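Local coordinates for exotoxin 6 (Staphylococcus aureus subsp. aureus Mu50, PDB 4ZYS), which is a staphylococcal superantigen-like exotoxin, probably a secreted immune-modulating factor that may bind sugars on host molecules, at residues P20-K25 with V42-Q47. Numbering follows the deposited sequence.
Sequences PVLERK and VIVDNQ
V44 meets L22 and R24 through its branch CG1, which lies 3.6 Å from L22 CD1 and 3.4 Å from R24 CG. L22 and V44 approach tip to tip, the leucine suiting its place because both CD1 and CD2 reach the valine; CG1 also sits under one face of the R24 guanidinium, toward its rim. A compact branched valine fits here: it is buried at the end of its strand, and one methyl serves both a leucine and the aliphatic part of an arginine. Arginine adds reach, for its chain bends at chi2 (-67°), bringing the head back over V44. At the guanidinium edge, NH2 forms a salt bridge with D45 OD2 at 2.7 Å; as a hydrogen bond it is weak (129°). The guanidinium and carboxylate planes lie 60° apart. Aspartate suits the exposed turn by setting a carboxylate beside that edge. R24 NH1 meanwhile donates to E23 O at 2.8 Å, which helps fix the head's rotation. D45 is held in a type I' turn, V44 to Q47, that closes the beta hairpin of strands 37-44 and 47-52. Strand 21-24, outermost in the same sheet, pairs instead with strand 69-74, and V21 touches helix 130-145.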
loop_
_atom_site.group_PDB
_atom_site.type_symbol
_atom_site.label_atom_id
_atom_site.label_comp_id
_atom_site.label_asym_id
_atom_site.label_seq_id
_atom_site.Cartn_x
_atom_site.Cartn_y
_atom_site.Cartn_z
ATOM N N PRO A 20 9.325 4.670 7.744
ATOM C CA PRO A 20 9.975 4.907 6.437
ATOM C C PRO A 20 9.696 3.766 5.454
ATOM O O PRO A 20 9.631 2.601 5.835
ATOM C CB PRO A 20 11.466 4.990 6.783
ATOM C CG PRO A 20 11.526 5.211 8.259
ATOM C CD PRO A 20 10.326 4.512 8.819
ATOM N N VAL A 21 9.539 4.101 4.190
ATOM C CA VAL A 21 9.215 3.121 3.161
ATOM C C VAL A 21 10.429 2.832 2.239
ATOM O O VAL A 21 11.197 3.725 1.929
ATOM C CB VAL A 21 7.973 3.642 2.389
ATOM C CG1 VAL A 21 7.984 3.220 0.929
ATOM C CG2 VAL A 21 6.693 3.181 3.083
ATOM N N LEU A 22 10.584 1.575 1.817
ATOM C CA LEU A 22 11.614 1.172 0.879
ATOM C C LEU A 22 10.916 0.703 -0.380
ATOM O O LEU A 22 10.234 -0.313 -0.353
ATOM C CB LEU A 22 12.533 0.084 1.476
ATOM C CG LEU A 22 13.638 -0.464 0.558
ATOM C CD1 LEU A 22 14.527 0.681 0.006
ATOM C CD2 LEU A 22 14.482 -1.558 1.273
ATOM N N GLU A 23 10.999 1.482 -1.461
ATOM C CA GLU A 23 10.361 1.084 -2.702
ATOM C C GLU A 23 11.348 1.107 -3.846
ATOM O O GLU A 23 12.172 2.009 -3.926
ATOM C CB GLU A 23 9.100 1.909 -3.044
ATOM C CG GLU A 23 9.187 3.418 -2.920
ATOM C CD GLU A 23 8.101 4.156 -3.683
ATOM O OE1 GLU A 23 7.098 3.511 -4.062
ATOM O OE2 GLU A 23 8.255 5.380 -3.907
ATOM N N ARG A 24 11.305 0.069 -4.692
ATOM C CA ARG A 24 12.159 -0.064 -5.868
ATOM C C ARG A 24 11.412 -0.760 -6.972
ATOM O O ARG A 24 10.654 -1.699 -6.716
ATOM C CB ARG A 24 13.456 -0.842 -5.574
ATOM C CG ARG A 24 14.507 -0.140 -4.738
ATOM C CD ARG A 24 15.194 1.075 -5.356
ATOM N NE ARG A 24 16.203 1.609 -4.434
ATOM C CZ ARG A 24 15.942 2.430 -3.419
ATOM N NH1 ARG A 24 14.703 2.849 -3.194
ATOM N NH2 ARG A 24 16.919 2.853 -2.635
ATOM N N LYS A 25 11.674 -0.341 -8.207
ATOM C CA LYS A 25 11.039 -0.897 -9.397
ATOM C C LYS A 25 12.007 -1.712 -10.247
ATOM O O LYS A 25 13.173 -1.335 -10.393
ATOM C CB LYS A 25 10.426 0.228 -10.250
ATOM C CG LYS A 25 9.337 1.000 -9.494
ATOM C CD LYS A 25 8.777 2.167 -10.262
ATOM C CE LYS A 25 7.759 2.878 -9.397
ATOM N NZ LYS A 25 7.048 3.974 -10.105
ATOM N N VAL A 42 14.245 -10.222 -1.244
ATOM C CA VAL A 42 14.737 -9.177 -2.122
ATOM C C VAL A 42 15.924 -8.498 -1.456
ATOM O O VAL A 42 15.888 -8.255 -0.240
ATOM C CB VAL A 42 13.630 -8.120 -2.467
ATOM C CG1 VAL A 42 14.057 -7.209 -3.617
ATOM C CG2 VAL A 42 12.294 -8.769 -2.809
ATOM N N ILE A 43 16.946 -8.129 -2.262
ATOM C CA ILE A 43 18.075 -7.292 -1.830
ATOM C C ILE A 43 17.910 -5.931 -2.513
ATOM O O ILE A 43 17.775 -5.868 -3.732
ATOM C CB ILE A 43 19.485 -7.912 -2.065
ATOM C CG1 ILE A 43 19.793 -8.953 -0.974
ATOM C CG2 ILE A 43 20.577 -6.828 -2.072
ATOM C CD1 ILE A 43 21.008 -9.825 -1.184
ATOM N N VAL A 44 17.833 -4.869 -1.720
ATOM C CA VAL A 44 17.767 -3.470 -2.168
ATOM C C VAL A 44 18.920 -2.773 -1.466
ATOM O O VAL A 44 18.956 -2.837 -0.254
ATOM C CB VAL A 44 16.393 -2.766 -1.879
ATOM C CG1 VAL A 44 16.471 -1.279 -2.229
ATOM C CG2 VAL A 44 15.233 -3.439 -2.632
ATOM N N ASP A 45 19.890 -2.165 -2.192
ATOM C CA ASP A 45 21.035 -1.449 -1.594
ATOM C C ASP A 45 21.712 -2.240 -0.457
ATOM O O ASP A 45 21.930 -1.683 0.620
ATOM C CB ASP A 45 20.587 -0.077 -1.047
ATOM C CG ASP A 45 19.944 0.862 -2.032
ATOM O OD1 ASP A 45 20.373 0.875 -3.215
ATOM O OD2 ASP A 45 19.075 1.648 -1.608
ATOM N N ASN A 46 21.984 -3.545 -0.671
ATOM C CA ASN A 46 22.606 -4.461 0.296
ATOM C C ASN A 46 21.756 -4.653 1.604
ATOM O O ASN A 46 22.287 -5.143 2.615
ATOM C CB ASN A 46 24.047 -4.045 0.623
ATOM C CG ASN A 46 24.866 -3.650 -0.597
ATOM O OD1 ASN A 46 25.344 -2.516 -0.718
ATOM N ND2 ASN A 46 25.080 -4.586 -1.511
ATOM N N GLN A 47 20.445 -4.298 1.546
ATOM C CA GLN A 47 19.470 -4.455 2.629
ATOM C C GLN A 47 18.573 -5.647 2.296
ATOM O O GLN A 47 17.983 -5.697 1.211
ATOM C CB GLN A 47 18.616 -3.169 2.842
ATOM C CG GLN A 47 19.379 -1.827 2.894
ATOM C CD GLN A 47 20.522 -1.815 3.880
ATOM O OE1 GLN A 47 20.333 -1.868 5.096
ATOM N NE2 GLN A 47 21.737 -1.812 3.369
#